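Local coordinates for translation initiation inhibitor (Streptococcus pyogenes, PDB 2EWC), which is of unknown function but belongs to the highly conserved YjgF family and may inhibit translation initiation, at residues 74-79 / 94-99; 43-48 / 112-117; 16-21 / 25-30; 56-61 / 116-121. All blocks are in the same frame, centred on the assembly; numbering follows the deposited sequence.

Contact 1. Residues 74-79 / 94-99; sequences WNIPVM and RKSIQT
Ile76 packs on Ser96, and the end methyl of selenomethionine Met79 lies over Arg94; these are van der Waals contacts, with no hydrogen bond across the two segments. In the first group, the outer branch of Ile76 lies along the serine side chain, with Ile76 CD1 3.7 Å from Ser96 CB. Ile76 CG1 is likewise 3.7 Å from Ser96 OG, so the hydroxyl is met by hydrocarbon. The second group involves the terminal methyl of Met79, beyond its selenium. A bend at chi3 (61°) turns Met79 CE over one face of the Arg94 guanidinium, where it stands 3.9 Å from Arg94 NE. The same methyl is 3.8 Å from Arg94 CD and 3.9 Å from Ser96 OG, and the Met79 and Arg94 chains run alongside one another, head to tail. The polar end of Arg94 is held elsewhere: NH2 donates to the carbonyl of Arg13 of a second subunit. Residues 74-79 lead into helix 76-87 and residues 94-98 belong to strand 93-98, two elements of a beta-alpha-beta unit. Its other strand, 63-70, pairs with Lys95 and Ile97 through the backbone and touches Met79 by Cys68 and Phe70, while helix 38-54 reaches Met79 through Ile42.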
# COMPACT_ATOMS: atom_id res chain seq x y z
N TRP B 74 2.22 -27.50 -11.89
CA TRP B 74 0.80 -27.13 -12.14
C TRP B 74 -0.22 -28.27 -11.92
O TRP B 74 -1.44 -28.05 -12.00
CB TRP B 74 0.63 -26.51 -13.52
CG TRP B 74 1.34 -25.19 -13.68
CD1 TRP B 74 2.61 -24.99 -14.16
CD2 TRP B 74 0.81 -23.90 -13.39
NE1 TRP B 74 2.90 -23.64 -14.17
CE2 TRP B 74 1.81 -22.95 -13.71
CE3 TRP B 74 -0.42 -23.44 -12.88
CZ2 TRP B 74 1.62 -21.57 -13.55
CZ3 TRP B 74 -0.61 -22.08 -12.72
CH2 TRP B 74 0.41 -21.16 -13.06
N ASN B 75 0.29 -29.47 -11.65
CA ASN B 75 -0.53 -30.60 -11.22
C ASN B 75 -0.89 -30.59 -9.72
O ASN B 75 -1.55 -31.50 -9.24
CB ASN B 75 0.18 -31.91 -11.55
CG ASN B 75 0.10 -32.27 -13.01
OD1 ASN B 75 -0.94 -32.12 -13.66
ND2 ASN B 75 1.21 -32.77 -13.55
N ILE B 76 -0.44 -29.58 -8.97
CA ILE B 76 -0.85 -29.44 -7.56
C ILE B 76 -2.36 -29.65 -7.31
O ILE B 76 -2.71 -30.36 -6.39
CB ILE B 76 -0.38 -28.10 -6.94
CG1 ILE B 76 1.11 -28.17 -6.54
CG2 ILE B 76 -1.17 -27.73 -5.66
CD1 ILE B 76 1.69 -26.80 -6.33
N PRO B 77 -3.27 -29.03 -8.12
CA PRO B 77 -4.71 -29.31 -7.89
C PRO B 77 -5.11 -30.80 -8.04
O PRO B 77 -6.05 -31.24 -7.38
CB PRO B 77 -5.44 -28.47 -8.96
CG PRO B 77 -4.45 -27.46 -9.46
CD PRO B 77 -3.05 -28.06 -9.21
N VAL B 78 -4.42 -31.55 -8.89
CA VAL B 78 -4.68 -32.99 -9.00
C VAL B 78 -4.31 -33.61 -7.66
O VAL B 78 -5.08 -34.40 -7.13
CB VAL B 78 -3.88 -33.66 -10.15
CG1 VAL B 78 -4.19 -35.18 -10.22
CG2 VAL B 78 -4.16 -32.96 -11.51
N MSE B 79 -3.14 -33.26 -7.12
CA MSE B 79 -2.72 -33.81 -5.84
C MSE B 79 -3.65 -33.39 -4.70
O MSE B 79 -3.94 -34.20 -3.81
CB MSE B 79 -1.25 -33.44 -5.50
CG MSE B 79 -0.77 -34.00 -4.11
SE MSE B 79 0.82 -33.37 -3.48
CE MSE B 79 0.41 -31.61 -3.33
N ARG B 94 2.95 -28.78 4.16
CA ARG B 94 3.65 -29.23 2.96
C ARG B 94 4.36 -28.13 2.20
O ARG B 94 4.18 -26.94 2.45
CB ARG B 94 2.71 -30.01 2.02
CG ARG B 94 1.96 -29.13 1.08
CD ARG B 94 1.30 -29.91 -0.06
NE ARG B 94 -0.09 -30.19 0.28
CZ ARG B 94 -1.14 -29.52 -0.17
NH1 ARG B 94 -1.02 -28.51 -1.04
NH2 ARG B 94 -2.34 -29.88 0.24
N LYS B 95 5.17 -28.57 1.24
CA LYS B 95 5.59 -27.70 0.16
C LYS B 95 5.66 -28.53 -1.12
O LYS B 95 5.77 -29.76 -1.05
CB LYS B 95 6.95 -27.04 0.48
CG LYS B 95 8.10 -27.97 0.56
CD LYS B 95 9.40 -27.14 0.41
CE LYS B 95 10.64 -27.96 0.67
NZ LYS B 95 10.60 -28.49 2.07
N SER B 96 5.58 -27.86 -2.26
CA SER B 96 5.65 -28.53 -3.56
C SER B 96 6.81 -27.92 -4.38
O SER B 96 7.10 -26.73 -4.27
CB SER B 96 4.33 -28.35 -4.32
OG SER B 96 3.26 -28.93 -3.59
N ILE B 97 7.48 -28.74 -5.17
CA ILE B 97 8.66 -28.33 -5.94
C ILE B 97 8.54 -28.96 -7.33
O ILE B 97 8.09 -30.10 -7.47
CB ILE B 97 9.94 -28.86 -5.25
CG1 ILE B 97 10.21 -28.09 -3.98
CG2 ILE B 97 11.21 -28.82 -6.14
CD1 ILE B 97 10.92 -29.00 -2.96
N GLN B 98 8.95 -28.23 -8.35
CA GLN B 98 9.08 -28.81 -9.68
C GLN B 98 10.52 -29.24 -9.86
O GLN B 98 11.44 -28.47 -9.58
CB GLN B 98 8.69 -27.82 -10.77
CG GLN B 98 8.66 -28.44 -12.17
CD GLN B 98 7.96 -27.54 -13.19
OE1 GLN B 98 6.74 -27.36 -13.14
NE2 GLN B 98 8.74 -26.98 -14.12
N THR B 99 10.74 -30.46 -10.31
CA THR B 99 12.11 -30.93 -10.54
C THR B 99 12.13 -31.95 -11.69
O THR B 99 11.13 -32.64 -11.97
CB THR B 99 12.73 -31.52 -9.24
OG1 THR B 99 14.07 -32.00 -9.49
CG2 THR B 99 11.85 -32.67 -8.70

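Contact 2. Residues 43-48 / 112-117; sequences NGAFDE and FQVDGV
Ala45 CB meets the Phe112 ring at its edge, near the ring plane, lying 3.6 Å from Phe112 CE2 and 3.7 Å from Phe112 CD2. Phe70 of strand 63-70 also packs on Phe112, edge to face. The other flat group, the Phe46 ring, receives Val114 CG1 obliquely, 4.1 Å from both Phe46 CD1 and Phe46 CE1; the two side chains cross at about a right angle. Val114 CG1 is the common apolar partner, since it is also 3.7 Å from Ala45 CB. A chi1 of 67° sets that methyl between the backbone N and the carbonyl carbon of Val114, placing it against both helix residues. These contacts lay helix 38-54 against a face of the mixed sheet, the alpha-on-beta layering of the YjgF fold. Helix and strand axes come within 8.0 Å, with N-to-C directions only 29° apart, and the small Ala45 occupies the closest CA pairing, opposite Gln113 at 6.2 Å. Around the contact, Phe46 also packs on Ile83 and Arg86 of helix 76-87, and Met66 of strand 63-70 touches both Phe46 and Val114. At the solvent side of the helix, Asp47 forms a salt bridge with Arg86.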
# COMPACT_ATOMS: atom_id res chain seq x y z
N ASN B 43 -1.69 -41.29 -6.41
CA ASN B 43 -2.22 -42.42 -5.60
C ASN B 43 -1.20 -43.52 -5.33
O ASN B 43 -1.15 -44.04 -4.23
CB ASN B 43 -3.48 -43.02 -6.22
CG ASN B 43 -4.71 -42.15 -6.01
OD1 ASN B 43 -5.50 -41.92 -6.94
ND2 ASN B 43 -4.87 -41.65 -4.80
N GLY B 44 -0.41 -43.87 -6.33
CA GLY B 44 0.66 -44.83 -6.17
C GLY B 44 1.70 -44.35 -5.16
O GLY B 44 2.17 -45.13 -4.34
N ALA B 45 2.06 -43.08 -5.20
CA ALA B 45 3.05 -42.59 -4.26
C ALA B 45 2.49 -42.68 -2.83
O ALA B 45 3.19 -43.11 -1.93
CB ALA B 45 3.44 -41.19 -4.59
N PHE B 46 1.22 -42.30 -2.65
CA PHE B 46 0.60 -42.30 -1.33
C PHE B 46 0.35 -43.73 -0.82
O PHE B 46 0.35 -43.95 0.40
CB PHE B 46 -0.71 -41.51 -1.33
CG PHE B 46 -0.54 -40.01 -1.40
CD1 PHE B 46 0.52 -39.36 -0.79
CD2 PHE B 46 -1.51 -39.23 -2.04
CE1 PHE B 46 0.65 -37.97 -0.84
CE2 PHE B 46 -1.39 -37.83 -2.08
CZ PHE B 46 -0.30 -37.21 -1.49
N ASP B 47 0.12 -44.68 -1.74
CA ASP B 47 0.05 -46.11 -1.38
C ASP B 47 1.39 -46.59 -0.79
O ASP B 47 1.38 -47.33 0.20
CB ASP B 47 -0.30 -46.99 -2.57
CG ASP B 47 -1.74 -46.83 -3.08
OD1 ASP B 47 -2.62 -46.28 -2.36
OD2 ASP B 47 -2.01 -47.30 -4.22
N GLU B 48 2.52 -46.19 -1.40
CA GLU B 48 3.83 -46.53 -0.83
C GLU B 48 4.02 -45.89 0.54
O GLU B 48 4.50 -46.56 1.47
CB GLU B 48 5.01 -46.16 -1.74
CG GLU B 48 5.79 -47.36 -2.37
CD GLU B 48 7.33 -47.15 -2.48
OE1 GLU B 48 7.84 -46.07 -2.95
OE2 GLU B 48 8.06 -48.12 -2.13
N PHE B 112 5.89 -37.91 -10.57
CA PHE B 112 5.59 -37.50 -9.20
C PHE B 112 6.29 -38.38 -8.16
O PHE B 112 6.39 -39.60 -8.33
CB PHE B 112 4.07 -37.55 -8.99
CG PHE B 112 3.63 -37.13 -7.62
CD1 PHE B 112 3.51 -35.78 -7.29
CD2 PHE B 112 3.36 -38.09 -6.66
CE1 PHE B 112 3.11 -35.39 -6.01
CE2 PHE B 112 2.97 -37.72 -5.37
CZ PHE B 112 2.83 -36.35 -5.05
N GLN B 113 6.79 -37.74 -7.10
CA GLN B 113 7.33 -38.43 -5.94
C GLN B 113 6.87 -37.66 -4.72
O GLN B 113 6.56 -36.48 -4.84
CB GLN B 113 8.86 -38.46 -5.94
CG GLN B 113 9.50 -39.25 -7.07
CD GLN B 113 11.02 -39.31 -6.92
OE1 GLN B 113 11.61 -38.53 -6.18
NE2 GLN B 113 11.66 -40.22 -7.66
N VAL B 114 6.82 -38.34 -3.57
CA VAL B 114 6.53 -37.65 -2.33
C VAL B 114 7.42 -38.19 -1.21
O VAL B 114 7.82 -39.34 -1.24
CB VAL B 114 5.01 -37.68 -2.00
CG1 VAL B 114 4.51 -39.13 -1.66
CG2 VAL B 114 4.68 -36.70 -0.91
N ASP B 115 7.79 -37.34 -0.26
CA ASP B 115 8.43 -37.82 0.95
C ASP B 115 7.77 -37.14 2.14
O ASP B 115 6.81 -36.39 1.97
CB ASP B 115 9.95 -37.61 0.88
CG ASP B 115 10.39 -36.20 1.27
OD1 ASP B 115 11.60 -36.02 1.59
OD2 ASP B 115 9.56 -35.26 1.26
N GLY B 116 8.24 -37.41 3.35
CA GLY B 116 7.66 -36.76 4.51
C GLY B 116 8.26 -37.16 5.83
O GLY B 116 9.16 -38.02 5.89
N VAL B 117 7.74 -36.53 6.88
CA VAL B 117 8.04 -36.85 8.26
C VAL B 117 6.71 -37.28 8.92
O VAL B 117 5.68 -36.66 8.70
CB VAL B 117 8.64 -35.60 9.00
CG1 VAL B 117 9.11 -35.98 10.39
CG2 VAL B 117 9.81 -34.97 8.20

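Contact 3. Residues 16-21 / 25-30; sequences TGLVEA and YYLNYC
A beta hairpin joins strands 15-21 and 24-30, pairing Leu18 with Leu27, Val19 with Tyr26 and Glu20 with Tyr25. The axes of 18-21 and 25-30 run antiparallel, at 165°. Val19 and Tyr26 form the hydrogen-bonded pair: Val19 N donates to Tyr26 O at 2.9 Å, and Tyr26 N returns a bond to Val19 O at 2.8 Å. The bond from Asn28 N to Gly17 O is as short, 2.9 Å, but its donor stands 43° out of the carbonyl plane. The chain turns a corner at Gly17; on the side of strand 5-10, Gly17 and Leu18 both face Tyr7, a classic beta bulge. On the face bearing Leu18, Glu20, Tyr25 and Leu27, Leu18 extends its CG anti to the backbone N (chi1 177°) and brings CD1 to 3.7 Å from Leu27 CG. The same Leu18 CD1 is 3.7 Å from Tyr25 CB. Glu20 runs beside the Tyr25 side chain in the same direction; its CB and CG methylenes approach the ring obliquely, with Glu20 CG 3.3 Å from Tyr25 CE1, while Glu20 OE1 is hydrogen-bonded to the hydroxyl of Tyr7. Helix 38-54 covers part of this face, Leu53 touching Leu27. On the reverse face Val19 CB and Tyr26 CB are 4.4 Å apart, and Val64 and Phe24 of a neighbouring subunit pack on Val19 and Tyr26 respectively. The polar ends of Thr16 and Asn28 are bound by that subunit too, through Tyr91 O and Arg94 N.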
# COMPACT_ATOMS: atom_id res chain seq x y z
N THR B 16 17.15 -45.83 2.98
CA THR B 16 16.24 -46.51 3.87
C THR B 16 14.83 -45.95 3.65
O THR B 16 14.62 -44.72 3.65
CB THR B 16 16.66 -46.30 5.35
OG1 THR B 16 17.94 -46.92 5.56
CG2 THR B 16 15.64 -46.89 6.30
N GLY B 17 13.86 -46.86 3.45
CA GLY B 17 12.49 -46.46 3.12
C GLY B 17 11.85 -45.65 4.23
O GLY B 17 11.16 -44.68 3.98
N LEU B 18 12.10 -46.07 5.47
CA LEU B 18 11.58 -45.36 6.63
C LEU B 18 12.59 -45.48 7.77
O LEU B 18 12.95 -46.60 8.18
CB LEU B 18 10.24 -45.98 7.08
CG LEU B 18 9.67 -45.34 8.35
CD1 LEU B 18 9.02 -44.02 8.00
CD2 LEU B 18 8.70 -46.25 9.06
N VAL B 19 13.01 -44.34 8.30
CA VAL B 19 13.94 -44.30 9.41
C VAL B 19 13.17 -43.85 10.63
O VAL B 19 12.48 -42.83 10.58
CB VAL B 19 15.10 -43.34 9.17
CG1 VAL B 19 16.05 -43.33 10.38
CG2 VAL B 19 15.86 -43.69 7.92
N GLU B 20 13.23 -44.63 11.71
CA GLU B 20 12.61 -44.28 12.97
C GLU B 20 13.70 -43.71 13.88
O GLU B 20 14.74 -44.35 14.06
CB GLU B 20 11.98 -45.52 13.61
CG GLU B 20 11.40 -45.32 15.02
CD GLU B 20 11.18 -46.66 15.76
OE1 GLU B 20 10.80 -47.67 15.12
OE2 GLU B 20 11.40 -46.69 16.98
N ALA B 21 13.45 -42.53 14.44
CA ALA B 21 14.39 -41.82 15.27
C ALA B 21 13.59 -41.25 16.42
O ALA B 21 12.97 -40.20 16.29
CB ALA B 21 15.07 -40.68 14.47
N TYR B 25 9.56 -40.19 12.29
CA TYR B 25 9.73 -41.19 11.26
C TYR B 25 9.97 -40.49 9.95
O TYR B 25 9.17 -39.64 9.57
CB TYR B 25 8.51 -42.09 11.17
CG TYR B 25 8.24 -42.85 12.44
CD1 TYR B 25 8.62 -44.17 12.56
CD2 TYR B 25 7.64 -42.22 13.54
CE1 TYR B 25 8.40 -44.87 13.74
CE2 TYR B 25 7.42 -42.92 14.73
CZ TYR B 25 7.80 -44.24 14.81
OH TYR B 25 7.59 -44.95 15.96
N TYR B 26 11.07 -40.82 9.29
CA TYR B 26 11.47 -40.15 8.05
C TYR B 26 11.28 -41.08 6.86
O TYR B 26 11.90 -42.13 6.79
CB TYR B 26 12.92 -39.68 8.14
CG TYR B 26 13.08 -38.63 9.19
CD1 TYR B 26 13.07 -37.28 8.84
CD2 TYR B 26 13.19 -38.97 10.54
CE1 TYR B 26 13.16 -36.30 9.81
CE2 TYR B 26 13.28 -38.00 11.50
CZ TYR B 26 13.28 -36.67 11.13
OH TYR B 26 13.36 -35.68 12.07
N LEU B 27 10.43 -40.66 5.94
CA LEU B 27 10.15 -41.44 4.72
C LEU B 27 11.06 -41.03 3.57
O LEU B 27 11.17 -39.84 3.24
CB LEU B 27 8.69 -41.26 4.32
CG LEU B 27 7.65 -41.92 5.25
CD1 LEU B 27 6.51 -40.95 5.63
CD2 LEU B 27 7.11 -43.13 4.59
N ASN B 28 11.74 -42.01 3.00
CA ASN B 28 12.43 -41.85 1.74
C ASN B 28 11.38 -41.43 0.67
O ASN B 28 10.17 -41.52 0.92
CB ASN B 28 13.10 -43.18 1.39
CG ASN B 28 14.08 -43.07 0.24
OD1 ASN B 28 15.21 -42.65 0.42
ND2 ASN B 28 13.65 -43.48 -0.94
N TYR B 29 11.82 -40.92 -0.49
CA TYR B 29 10.87 -40.54 -1.54
C TYR B 29 9.99 -41.76 -1.86
O TYR B 29 10.46 -42.90 -1.90
CB TYR B 29 11.57 -40.02 -2.82
CG TYR B 29 12.42 -41.05 -3.53
CD1 TYR B 29 11.86 -41.93 -4.46
CD2 TYR B 29 13.80 -41.15 -3.26
CE1 TYR B 29 12.64 -42.89 -5.11
CE2 TYR B 29 14.58 -42.10 -3.90
CZ TYR B 29 14.00 -42.96 -4.83
OH TYR B 29 14.78 -43.92 -5.47
N CYS B 30 8.70 -41.50 -2.04
CA CYS B 30 7.71 -42.52 -2.35
C CYS B 30 7.20 -42.35 -3.76
O CYS B 30 6.85 -41.26 -4.18
CB CYS B 30 6.53 -42.44 -1.39
SG CYS B 30 6.95 -42.69 0.32

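Contact 4. Residues 56-61 / 116-121; sequences VGLTLD and GVAYSK
Leu58 and Ser120 face each other with their CA atoms 8.0 Å apart, the closest backbone approach of the two segments, and no hydrogen bond links the loop to the strand end. The side chains therefore do the touching, and Leu58 supplies all of it from the loop side. Its backbone is placed by the way helix 38-54 stops: Gly57, with a phi of 70°, is the C-prime residue of a Schellman motif, in which Leu58 N hydrogen-bonds back to Leu53 O. From there Leu58 points across to the strand. Its CG lies anti to the carbonyl carbon (chi1 -63°), and the two methyls divide the work. Leu58 CD2 meets Ser120, at 3.6 Å from Ser120 CB. It is equally 3.6 Å from Ser120 OG, where the contact is methyl against hydroxyl rather than a polar bond. The other methyl reaches along the strand as well: Leu58 CD1 is 4.1 Å from Ser120 CB and, more loosely, 4.5 Å from Ala118 CB. Ala118 and Ser120 both direct their CB atoms toward the loop, while Tyr119 between them turns away and meets the ring of Phe24. The buried surface is modest, 119 Å² in all. Leu58 also packs on Tyr25 near the start of strand 24-30, and Ala118 on Leu53 of helix 38-54; the loop thus lies beside the start of 24-30 and the C-terminal end of 112-119, leading into strand 63-70.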
# COMPACT_ATOMS: atom_id res chain seq x y z
N VAL B 56 5.33 -49.56 11.00
CA VAL B 56 5.49 -49.12 12.38
C VAL B 56 4.12 -48.87 13.00
O VAL B 56 4.01 -48.17 14.02
CB VAL B 56 6.41 -47.88 12.47
CG1 VAL B 56 7.84 -48.27 12.09
CG2 VAL B 56 5.90 -46.71 11.58
N GLY B 57 3.08 -49.43 12.38
CA GLY B 57 1.72 -49.35 12.88
C GLY B 57 1.11 -47.96 12.80
O GLY B 57 0.21 -47.62 13.58
N LEU B 58 1.59 -47.14 11.86
CA LEU B 58 1.08 -45.79 11.69
C LEU B 58 0.24 -45.67 10.43
O LEU B 58 0.17 -46.58 9.60
CB LEU B 58 2.21 -44.75 11.69
CG LEU B 58 3.04 -44.63 12.98
CD1 LEU B 58 4.17 -43.66 12.76
CD2 LEU B 58 2.15 -44.21 14.18
N THR B 59 -0.36 -44.50 10.31
CA THR B 59 -1.40 -44.19 9.37
C THR B 59 -1.07 -42.74 8.89
O THR B 59 -0.29 -42.02 9.54
CB THR B 59 -2.71 -44.31 10.17
OG1 THR B 59 -3.56 -45.34 9.64
CG2 THR B 59 -3.42 -43.00 10.34
N LEU B 60 -1.65 -42.34 7.76
CA LEU B 60 -1.54 -40.96 7.25
C LEU B 60 -1.90 -39.87 8.27
O LEU B 60 -1.44 -38.73 8.13
CB LEU B 60 -2.41 -40.76 6.01
CG LEU B 60 -2.07 -41.57 4.74
CD1 LEU B 60 -3.02 -41.26 3.62
CD2 LEU B 60 -0.66 -41.33 4.32
N ASP B 61 -2.74 -40.21 9.26
CA ASP B 61 -3.05 -39.31 10.37
C ASP B 61 -1.76 -38.95 11.16
O ASP B 61 -1.73 -37.92 11.83
CB ASP B 61 -4.08 -39.92 11.34
CG ASP B 61 -5.57 -39.70 10.92
OD1 ASP B 61 -5.90 -39.33 9.75
OD2 ASP B 61 -6.43 -39.93 11.80
N GLY B 116 8.24 -37.41 3.35
CA GLY B 116 7.66 -36.76 4.51
C GLY B 116 8.26 -37.16 5.83
O GLY B 116 9.16 -38.02 5.89
N VAL B 117 7.74 -36.53 6.88
CA VAL B 117 8.04 -36.85 8.26
C VAL B 117 6.71 -37.28 8.92
O VAL B 117 5.68 -36.66 8.70
CB VAL B 117 8.64 -35.60 9.00
CG1 VAL B 117 9.11 -35.98 10.39
CG2 VAL B 117 9.81 -34.97 8.20
N ALA B 118 6.74 -38.34 9.71
CA ALA B 118 5.60 -38.73 10.56
C ALA B 118 5.97 -38.68 12.06
O ALA B 118 7.15 -38.63 12.41
CB ALA B 118 5.09 -40.11 10.16
N TYR B 119 4.96 -38.72 12.94
CA TYR B 119 5.22 -38.61 14.36
C TYR B 119 4.34 -39.55 15.16
O TYR B 119 3.17 -39.77 14.82
CB TYR B 119 4.96 -37.18 14.81
CG TYR B 119 5.01 -36.93 16.32
CD1 TYR B 119 6.23 -36.70 16.96
CD2 TYR B 119 3.85 -36.87 17.08
CE1 TYR B 119 6.30 -36.43 18.31
CE2 TYR B 119 3.90 -36.60 18.47
CZ TYR B 119 5.15 -36.39 19.07
OH TYR B 119 5.27 -36.12 20.41
N SER B 120 4.91 -40.08 16.24
CA SER B 120 4.19 -40.92 17.18
C SER B 120 4.93 -40.92 18.52
O SER B 120 6.02 -41.48 18.64
CB SER B 120 4.04 -42.33 16.64
OG SER B 120 3.17 -43.06 17.46
N LYS B 121 4.32 -40.29 19.52
CA LYS B 121 4.91 -40.15 20.85
C LYS B 121 5.06 -41.48 21.61
O LYS B 121 4.09 -42.22 21.77
CB LYS B 121 4.10 -39.14 21.68
CG LYS B 121 4.44 -39.03 23.18
CD LYS B 121 5.86 -38.53 23.42
CE LYS B 121 6.18 -38.41 24.91
NZ LYS B 121 5.68 -37.13 25.47

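How the contacts relate
From the N terminus, contact 3 closes first, as a short hairpin between 16-21 and 25-30, complete before the others open. Helix 38-54 then opens contact 2, and the loop after it opens contact 4; both close on strand 112-119, overlapping at Gly116 and Val117, so their loops interleave rather than nest. Contact 1 lies wholly within both, tying helix 76-87 to strand 93-98. Contacts 1 and 2 touch where Met79 SE is 3.9 Å from Phe112 CZ, linking helix 76-87 to strand 112-119, and Met79 CG also meets Phe46 CZ of helix 38-54 at 4.2 Å. Strands 24-30 and 112-119 are sheet neighbours, which brings contact 3 against contacts 2 and 4, whereas contacts 1 and 3 sit about 21 Å apart between centres.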